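Local coordinates for protein DNA gyrase, B subunit, truncated (Myxococcus xanthus, PDB 3CWV) that probably uses ATP to drive the breakage, passage and rejoining of double-stranded DNA, as type II topoisomerases of the GyrB family do, at residues L323-P326 with G327-E330; E342-E346 with H347-P351; S100-V103 with V104-L108. All blocks are in the same frame, centred on the assembly; numbering follows the deposited sequence.

Contact 1: L323-P326 with G327-E330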
ATOM      1  N   LEU A 323      14.878   1.290  -3.693  1.00 28.30           N
ATOM      2  CA  LEU A 323      15.130   1.089  -2.260  1.00 28.19           C
ATOM      3  C   LEU A 323      16.615   0.806  -1.951  1.00 28.18           C
ATOM      4  O   LEU A 323      17.240  -0.002  -2.619  1.00 28.14           O
ATOM      5  CB  LEU A 323      14.266  -0.080  -1.779  1.00 26.20           C
ATOM      6  CG  LEU A 323      14.184  -0.275  -0.264  1.00 27.58           C
ATOM      7  CD1 LEU A 323      13.266   0.788   0.335  1.00 27.24           C
ATOM      8  CD2 LEU A 323      13.668  -1.683   0.013  1.00 24.52           C
ATOM      9  N   ALA A 324      17.165   1.466  -0.931  1.00 27.44           N
ATOM     10  CA  ALA A 324      18.552   1.283  -0.559  1.00 29.74           C
ATOM     11  C   ALA A 324      18.643   1.295   0.959  1.00 32.56           C
ATOM     12  O   ALA A 324      18.819   2.354   1.573  1.00 34.65           O
ATOM     13  CB  ALA A 324      19.438   2.389  -1.185  1.00 30.51           C
ATOM     14  N   ILE A 325      18.441   0.127   1.568  1.00 31.29           N
ATOM     15  CA  ILE A 325      18.581  -0.047   3.031  1.00 29.31           C
ATOM     16  C   ILE A 325      19.837  -0.871   3.294  1.00 30.27           C
ATOM     17  O   ILE A 325      19.927  -2.012   2.865  1.00 31.61           O
ATOM     18  CB  ILE A 325      17.358  -0.743   3.629  1.00 28.63           C
ATOM     19  CG1 ILE A 325      16.118   0.170   3.506  1.00 29.02           C
ATOM     20  CG2 ILE A 325      17.606  -1.120   5.099  1.00 28.65           C
ATOM     21  CD1 ILE A 325      14.777  -0.500   3.857  1.00 23.77           C
ATOM     22  N   PRO A 326      20.827  -0.293   3.983  1.00 30.84           N
ATOM     23  CA  PRO A 326      22.114  -0.983   4.148  1.00 30.77           C
ATOM     24  C   PRO A 326      21.893  -2.322   4.818  1.00 29.43           C
ATOM     25  O   PRO A 326      21.142  -2.377   5.785  1.00 28.99           O
ATOM     26  CB  PRO A 326      22.878  -0.057   5.103  1.00 31.60           C
ATOM     27  CG  PRO A 326      22.223   1.309   4.907  1.00 34.10           C
ATOM     28  CD  PRO A 326      20.796   1.021   4.657  1.00 31.43           C
ATOM     29  N   GLY A 327      22.529  -3.387   4.310  1.00 30.69           N
ATOM     30  CA  GLY A 327      22.435  -4.712   4.932  1.00 29.98           C
ATOM     31  C   GLY A 327      21.230  -5.536   4.479  1.00 31.97           C
ATOM     32  O   GLY A 327      21.247  -6.767   4.589  1.00 29.49           O
ATOM     33  N   LEU A 328      20.185  -4.871   3.964  1.00 29.47           N
ATOM     34  CA  LEU A 328      18.941  -5.566   3.595  1.00 28.83           C
ATOM     35  C   LEU A 328      19.145  -6.624   2.500  1.00 30.21           C
ATOM     36  O   LEU A 328      18.650  -7.735   2.611  1.00 27.78           O
ATOM     37  CB  LEU A 328      17.830  -4.580   3.130  1.00 28.30           C
ATOM     38  CG  LEU A 328      16.500  -5.272   2.753  1.00 27.58           C
ATOM     39  CD1 LEU A 328      15.957  -6.057   3.935  1.00 25.97           C
ATOM     40  CD2 LEU A 328      15.428  -4.275   2.278  1.00 24.73           C
ATOM     41  N   GLU A 329      19.856  -6.268   1.438  1.00 28.74           N
ATOM     42  CA  GLU A 329      20.053  -7.204   0.347  1.00 31.78           C
ATOM     43  C   GLU A 329      20.738  -8.496   0.796  1.00 32.62           C
ATOM     44  O   GLU A 329      20.330  -9.608   0.411  1.00 31.06           O
ATOM     45  CB  GLU A 329      20.877  -6.557  -0.761  1.00 31.46           C
ATOM     46  CG  GLU A 329      21.304  -7.565  -1.813  1.00 37.33           C
ATOM     47  CD  GLU A 329      22.203  -6.971  -2.886  1.00 46.00           C
ATOM     48  OE1 GLU A 329      22.118  -5.752  -3.152  1.00 47.04           O
ATOM     49  OE2 GLU A 329      22.990  -7.742  -3.465  1.00 45.35           O
ATOM     50  N   GLU A 330      21.799  -8.354   1.587  1.00 33.61           N
ATOM     51  CA  GLU A 330      22.521  -9.528   2.072  1.00 34.96           C
ATOM     52  C   GLU A 330      21.725 -10.315   3.093  1.00 32.98           C
ATOM     53  O   GLU A 330      21.784 -11.534   3.088  1.00 31.99           O
ATOM     54  CB  GLU A 330      23.894  -9.164   2.631  1.00 37.12           C
ATOM     55  CG  GLU A 330      25.006  -9.405   1.634  1.00 44.83           C
ATOM     56  CD  GLU A 330      25.015 -10.843   1.122  1.00 47.43           C
ATOM     57  OE1 GLU A 330      24.933 -11.026  -0.108  1.00 50.12           O
ATOM     58  OE2 GLU A 330      25.086 -11.779   1.948  1.00 54.84           O
TER
HETATM   59  O   HOH W   1      21.331  -3.700   1.037  1.00 29.07           O
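A tight turn at the start of helix 328-345 folds Ile325 back on Leu328, with Pro326 and Gly327 at its corners and Gly327 as the N-cap residue. The corner backbone angles fit a type II beta turn. With phi at 86°, a beta carbon on Gly327 would collide with Pro326 O, so the backbone shape favours glycine. The turn is closed by the amide of Leu328, whose N lies 3.1 Å from Ile325 O; the N-H points fairly straight at the oxygen (157°) but approaches from above the carbonyl plane. The same oxygen accepts from a water 2.9 Å away, and this water in turn accepts from Glu329 N at 3.0 Å. Ile325 O thus holds the first amide of the helix directly and the second through a relay.

Apolar side chains also meet across the bend. Leu328 has CG anti to its N (chi1 -179°), which sends the branch back toward the incoming chain, and the turn about the next bond brings CD2 there. This methyl meets Leu323 CD2 at 3.9 Å, the two side chains crossing at about a right angle, and lies 4.1 Å from Ile325 CD1. Nearer the backbone, Ile325 CB packs against Leu328 CB at 3.9 Å.

The region probably corresponds to the transducer domain of GyrB. Leu323 bonds through its backbone to His265 and Ala267, and both Leu323 and Leu328 rest on His268, so the turn sits against the start of helix 267-284.

Contact 2: E342-E346 with H347-P351; sequences ELLRE and HPVTP
Thr350 OG1 donates to Leu344 O over a very short 2.5 Å, tying the last part of helix 328-345 to the segment that follows it. The same carbonyl receives a weak bond from His347 N at 3.4 Å. In His347, CG anti to the backbone N (chi1 -165°) swings the ring toward the following residues, and its rotation turns ND1 to accept from Val349 N at 3.1 Å, the amide lying 23° out of the ring plane. This is a capping bond within a type I beta turn, His347 to Thr350, that leads into helix 350-354, so one short linker joins two helices. Pro348 CD lies over one face of the imidazole, 3.4 Å above its plane, while Val349 CA sits at the ring edge. Leu343 runs alongside the histidine, its CD2 4.2 Å from His347 CD2. Were His347 replaced by an alanine, Val349 N would probably lose its acceptor, and a gap would likely open between Leu343 and Pro348. His224 meets the ring edge-to-face, and Val228 of strand 228-234 touches the histidine side chain. Leu344 CD2 lies 4.3 Å from Val349 CG1, and the leucine packs on Leu276, Leu280 and Leu283 of helix 267-284.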
ATOM      1  N   GLU A 342      16.752 -25.982  -0.938  1.00 40.37           N
ATOM      2  CA  GLU A 342      15.942 -27.094  -0.466  1.00 42.94           C
ATOM      3  C   GLU A 342      14.597 -27.178  -1.187  1.00 43.80           C
ATOM      4  O   GLU A 342      14.200 -28.238  -1.677  1.00 42.15           O
ATOM      5  CB  GLU A 342      15.725 -26.976   1.032  1.00 41.11           C
ATOM      6  CG  GLU A 342      14.768 -28.014   1.612  1.00 54.16           C
ATOM      7  CD  GLU A 342      15.376 -29.423   1.775  1.00 62.82           C
ATOM      8  OE1 GLU A 342      14.788 -30.231   2.534  1.00 65.82           O
ATOM      9  OE2 GLU A 342      16.427 -29.728   1.158  1.00 65.99           O
ATOM     10  N   LEU A 343      13.910 -26.043  -1.264  1.00 42.06           N
ATOM     11  CA  LEU A 343      12.607 -25.958  -1.900  1.00 42.35           C
ATOM     12  C   LEU A 343      12.623 -26.452  -3.330  1.00 41.28           C
ATOM     13  O   LEU A 343      11.680 -27.126  -3.773  1.00 41.06           O
ATOM     14  CB  LEU A 343      12.151 -24.495  -1.891  1.00 43.11           C
ATOM     15  CG  LEU A 343      10.989 -23.980  -2.713  1.00 45.94           C
ATOM     16  CD1 LEU A 343      10.506 -22.741  -1.992  1.00 53.75           C
ATOM     17  CD2 LEU A 343      11.381 -23.647  -4.131  1.00 40.83           C
ATOM     18  N   LEU A 344      13.668 -26.082  -4.066  1.00 40.82           N
ATOM     19  CA  LEU A 344      13.692 -26.318  -5.498  1.00 42.28           C
ATOM     20  C   LEU A 344      14.041 -27.774  -5.840  1.00 43.49           C
ATOM     21  O   LEU A 344      13.850 -28.199  -6.973  1.00 44.37           O
ATOM     22  CB  LEU A 344      14.649 -25.351  -6.211  1.00 43.39           C
ATOM     23  CG  LEU A 344      14.255 -23.866  -6.413  1.00 44.50           C
ATOM     24  CD1 LEU A 344      15.433 -23.015  -6.884  1.00 43.91           C
ATOM     25  CD2 LEU A 344      13.092 -23.714  -7.384  1.00 48.33           C
ATOM     26  N   ARG A 345      14.529 -28.525  -4.858  1.00 44.09           N
ATOM     27  CA  ARG A 345      14.951 -29.909  -5.094  1.00 48.72           C
ATOM     28  C   ARG A 345      13.827 -30.680  -5.765  1.00 48.82           C
ATOM     29  O   ARG A 345      13.979 -31.170  -6.894  1.00 48.83           O
ATOM     30  CB  ARG A 345      15.363 -30.601  -3.787  1.00 46.77           C
ATOM     31  CG  ARG A 345      16.762 -30.222  -3.311  1.00 49.91           C
ATOM     32  CD  ARG A 345      17.116 -30.870  -1.975  1.00 49.95           C
ATOM     33  NE  ARG A 345      18.423 -30.428  -1.478  1.00 54.54           N
ATOM     34  CZ  ARG A 345      19.589 -30.713  -2.063  1.00 58.92           C
ATOM     35  NH1 ARG A 345      19.628 -31.440  -3.184  1.00 55.70           N
ATOM     36  NH2 ARG A 345      20.723 -30.268  -1.532  1.00 57.06           N
ATOM     37  N   GLU A 346      12.691 -30.738  -5.071  1.00 49.43           N
ATOM     38  CA  GLU A 346      11.525 -31.507  -5.529  1.00 49.80           C
ATOM     39  C   GLU A 346      10.390 -30.637  -6.082  1.00 49.03           C
ATOM     40  O   GLU A 346       9.233 -31.070  -6.114  1.00 48.90           O
ATOM     41  CB  GLU A 346      11.001 -32.386  -4.389  1.00 50.22           C
ATOM     42  CG  GLU A 346      11.953 -33.506  -3.996  1.00 54.49           C
ATOM     43  CD  GLU A 346      12.217 -34.487  -5.130  1.00 60.49           C
ATOM     44  OE1 GLU A 346      11.249 -35.122  -5.622  1.00 61.97           O
ATOM     45  OE2 GLU A 346      13.400 -34.633  -5.520  1.00 59.95           O
ATOM     46  N   HIS A 347      10.727 -29.419  -6.514  1.00 46.67           N
ATOM     47  CA  HIS A 347       9.750 -28.484  -7.079  1.00 44.32           C
ATOM     48  C   HIS A 347       9.589 -28.740  -8.569  1.00 43.20           C
ATOM     49  O   HIS A 347      10.581 -28.925  -9.267  1.00 44.46           O
ATOM     50  CB  HIS A 347      10.201 -27.029  -6.871  1.00 42.57           C
ATOM     51  CG  HIS A 347       9.118 -26.021  -7.103  1.00 40.14           C
ATOM     52  ND1 HIS A 347       8.821 -25.515  -8.351  1.00 41.72           N
ATOM     53  CD2 HIS A 347       8.263 -25.422  -6.243  1.00 38.55           C
ATOM     54  CE1 HIS A 347       7.830 -24.648  -8.248  1.00 38.01           C
ATOM     55  NE2 HIS A 347       7.464 -24.585  -6.980  1.00 36.89           N
ATOM     56  N   PRO A 348       8.334 -28.744  -9.062  1.00 41.60           N
ATOM     57  CA  PRO A 348       8.035 -29.008 -10.466  1.00 41.26           C
ATOM     58  C   PRO A 348       8.822 -28.173 -11.474  1.00 41.09           C
ATOM     59  O   PRO A 348       9.136 -28.667 -12.555  1.00 40.70           O
ATOM     60  CB  PRO A 348       6.536 -28.692 -10.566  1.00 39.55           C
ATOM     61  CG  PRO A 348       6.015 -28.984  -9.233  1.00 39.17           C
ATOM     62  CD  PRO A 348       7.098 -28.537  -8.280  1.00 42.65           C
ATOM     63  N   VAL A 349       9.158 -26.932 -11.126  1.00 41.46           N
ATOM     64  CA  VAL A 349       9.739 -25.999 -12.099  1.00 39.76           C
ATOM     65  C   VAL A 349      11.256 -26.130 -12.336  1.00 39.54           C
ATOM     66  O   VAL A 349      11.765 -25.718 -13.382  1.00 39.78           O
ATOM     67  CB  VAL A 349       9.402 -24.526 -11.706  1.00 41.91           C
ATOM     68  CG1 VAL A 349      10.422 -23.987 -10.689  1.00 39.05           C
ATOM     69  CG2 VAL A 349       9.333 -23.634 -12.948  1.00 41.58           C
ATOM     70  N   THR A 350      11.964 -26.699 -11.371  1.00 40.64           N
ATOM     71  CA  THR A 350      13.435 -26.640 -11.325  1.00 44.42           C
ATOM     72  C   THR A 350      14.164 -27.233 -12.544  1.00 45.69           C
ATOM     73  O   THR A 350      15.020 -26.556 -13.125  1.00 45.30           O
ATOM     74  CB  THR A 350      13.959 -27.268 -10.037  1.00 45.19           C
ATOM     75  OG1 THR A 350      13.122 -26.870  -8.946  1.00 44.87           O
ATOM     76  CG2 THR A 350      15.418 -26.856  -9.772  1.00 47.97           C
ATOM     77  N   PRO A 351      13.826 -28.488 -12.954  1.00 46.63           N
ATOM     78  CA  PRO A 351      14.486 -29.014 -14.160  1.00 45.49           C
ATOM     79  C   PRO A 351      14.405 -28.062 -15.342  1.00 45.15           C
ATOM     80  O   PRO A 351      15.404 -27.856 -16.024  1.00 44.94           O
ATOM     81  CB  PRO A 351      13.723 -30.314 -14.439  1.00 45.44           C
ATOM     82  CG  PRO A 351      13.314 -30.764 -13.064  1.00 47.44           C
ATOM     83  CD  PRO A 351      12.913 -29.487 -12.363  1.00 46.12           C
TER

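Contact 3: S100-V103 with V104-L108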
ATOM      1  N   SER A 100       1.693  11.138   7.973  1.00 23.71           N
ATOM      2  CA  SER A 100       1.100  10.690   6.729  1.00 22.25           C
ATOM      3  C   SER A 100       0.912  11.943   5.901  1.00 20.21           C
ATOM      4  O   SER A 100       1.241  13.012   6.348  1.00 21.51           O
ATOM      5  CB  SER A 100      -0.255  10.018   6.968  1.00 20.39           C
ATOM      6  OG  SER A 100      -1.259  10.991   7.288  1.00 24.80           O
ATOM      7  N   MET A 101       0.354  11.794   4.700  1.00 21.78           N
ATOM      8  CA  MET A 101      -0.005  12.917   3.870  1.00 21.14           C
ATOM      9  C   MET A 101      -1.500  13.216   4.019  1.00 20.27           C
ATOM     10  O   MET A 101      -2.094  13.906   3.186  1.00 22.03           O
ATOM     11  CB  MET A 101       0.320  12.610   2.389  1.00 21.60           C
ATOM     12  CG  MET A 101       1.818  12.264   2.118  1.00 27.65           C
ATOM     13  SD  MET A 101       2.822  13.739   2.327  1.00 25.12           S
ATOM     14  CE  MET A 101       2.487  14.602   0.791  1.00 36.09           C
ATOM     15  N   LEU A 102      -2.136  12.713   5.082  1.00 19.51           N
ATOM     16  CA  LEU A 102      -3.523  13.112   5.335  1.00 21.47           C
ATOM     17  C   LEU A 102      -3.832  14.615   5.249  1.00 21.01           C
ATOM     18  O   LEU A 102      -4.863  15.009   4.674  1.00 21.13           O
ATOM     19  CB  LEU A 102      -4.022  12.550   6.708  1.00 19.09           C
ATOM     20  CG  LEU A 102      -5.407  12.976   7.190  1.00 25.49           C
ATOM     21  CD1 LEU A 102      -6.510  12.498   6.227  1.00 23.00           C
ATOM     22  CD2 LEU A 102      -5.637  12.464   8.662  1.00 21.72           C
ATOM     23  N   VAL A 103      -2.997  15.460   5.857  1.00 18.71           N
ATOM     24  CA  VAL A 103      -3.289  16.877   5.895  1.00 20.00           C
ATOM     25  C   VAL A 103      -3.293  17.478   4.473  1.00 23.51           C
ATOM     26  O   VAL A 103      -3.957  18.463   4.243  1.00 19.96           O
ATOM     27  CB  VAL A 103      -2.306  17.675   6.771  1.00 21.73           C
ATOM     28  CG1 VAL A 103      -0.891  17.746   6.164  1.00 23.05           C
ATOM     29  CG2 VAL A 103      -2.838  19.140   7.000  1.00 23.00           C
ATOM     30  N   VAL A 104      -2.572  16.857   3.546  1.00 20.13           N
ATOM     31  CA  VAL A 104      -2.606  17.347   2.142  1.00 21.51           C
ATOM     32  C   VAL A 104      -3.980  17.111   1.524  1.00 20.69           C
ATOM     33  O   VAL A 104      -4.527  17.995   0.892  1.00 22.47           O
ATOM     34  CB  VAL A 104      -1.508  16.708   1.309  1.00 23.26           C
ATOM     35  CG1 VAL A 104      -1.534  17.237  -0.175  1.00 21.76           C
ATOM     36  CG2 VAL A 104      -0.175  17.021   1.937  1.00 21.75           C
ATOM     37  N   SER A 105      -4.535  15.915   1.702  1.00 21.61           N
ATOM     38  CA  SER A 105      -5.858  15.618   1.160  1.00 23.19           C
ATOM     39  C   SER A 105      -6.889  16.555   1.749  1.00 21.61           C
ATOM     40  O   SER A 105      -7.753  17.062   1.039  1.00 19.23           O
ATOM     41  CB  SER A 105      -6.250  14.166   1.389  1.00 23.69           C
ATOM     42  OG  SER A 105      -5.317  13.317   0.757  1.00 23.82           O
ATOM     43  N   LEU A 106      -6.809  16.776   3.054  1.00 19.25           N
ATOM     44  CA  LEU A 106      -7.734  17.698   3.718  1.00 20.74           C
ATOM     45  C   LEU A 106      -7.489  19.141   3.288  1.00 18.31           C
ATOM     46  O   LEU A 106      -8.447  19.857   2.955  1.00 20.76           O
ATOM     47  CB  LEU A 106      -7.568  17.622   5.250  1.00 16.74           C
ATOM     48  CG  LEU A 106      -7.862  16.262   5.893  1.00 20.30           C
ATOM     49  CD1 LEU A 106      -7.590  16.334   7.427  1.00 22.21           C
ATOM     50  CD2 LEU A 106      -9.259  15.811   5.593  1.00 19.75           C
ATOM     51  N   ALA A 107      -6.223  19.576   3.283  1.00 20.31           N
ATOM     52  CA  ALA A 107      -5.907  20.961   2.880  1.00 19.51           C
ATOM     53  C   ALA A 107      -6.445  21.289   1.486  1.00 20.44           C
ATOM     54  O   ALA A 107      -6.880  22.418   1.229  1.00 20.61           O
ATOM     55  CB  ALA A 107      -4.346  21.229   2.889  1.00 20.34           C
ATOM     56  N   LEU A 108      -6.363  20.320   0.579  1.00 22.63           N
ATOM     57  CA  LEU A 108      -6.727  20.548  -0.832  1.00 22.58           C
ATOM     58  C   LEU A 108      -8.169  20.171  -1.181  1.00 23.91           C
ATOM     59  O   LEU A 108      -8.483  19.889  -2.344  1.00 23.03           O
ATOM     60  CB  LEU A 108      -5.742  19.820  -1.768  1.00 24.23           C
ATOM     61  CG  LEU A 108      -4.276  20.283  -1.580  1.00 22.41           C
ATOM     62  CD1 LEU A 108      -3.323  19.540  -2.503  1.00 22.13           C
ATOM     63  CD2 LEU A 108      -4.107  21.828  -1.698  1.00 18.67           C
TER
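Met101 and Val104 are brought side by side by the bends of the methionine chain: CG is anti to the carbonyl carbon (chi1 -58°), and further turns about the next two bonds fold the terminal methyl round until CE lies 3.8 Å from Val104 CG2. Leu102 follows another course. Its CG is anti to the backbone N (chi1 175°), so that the branch leans along the helix toward the next turn and meets Leu106, with Leu102 CG 4.0 Å from Leu106 CD1; the two leucines pass at a slant.

The backbone beneath is the short helix 102-107, with Met101 at the N-cap. An ST turn precedes it: Ser100 OG accepts from Leu102 N at 2.9 Å and is also hydrogen-bonded to Gly97 O. Met101 O is shared by two weak bonds, from Val104 N at 3.0 Å and from Ser105 N. Regular helical bonding then sets in, first from Leu106 N to Leu102 O at 3.1 Å (N-H...O 169°), next from Ala107 N to Val103 O at 2.7 Å. In GyrB relatives a helix of this kind follows the glycine-rich ATP lid, and this one probably holds the equivalent place.

The short helix is walled in on several sides. Met101 and Ser105 touch Phe37 of helix 28-47, Val104 and Ala107 reach Val15 of helix 11-17, and Leu106 meets Ala82 of helix 75-82. In such a buried setting polar groups need mates: Ser105 OG bonds to Leu34 O, and Ser100 OG occupies an early amide that no preceding helical carbonyl could serve. The chemistry therefore implies a largely apolar helix whose buried serine hydroxyls are satisfied by backbone atoms.

In the fold
All three contacts lie where the chain enters or leaves a helix, and they follow one another along the sequence in the order 3, 1, 2. Contacts 1 and 2 belong to the two ends of helix 328-345, their centres about 27 Å apart, and both lean on helix 267-284. Contact 3 stands apart, among the helices beside the eight-stranded sheet, on the side of the fold where GyrB relatives bind ATP, and where this protein probably does too. Its centre is about 31 Å from that of contact 1 and about 48 Å from that of contact 2, the latter on the opposite side of the chain's centre. None of the contacts touches another; the nearest atoms of contacts 1 and 3 are about 16 Å apart.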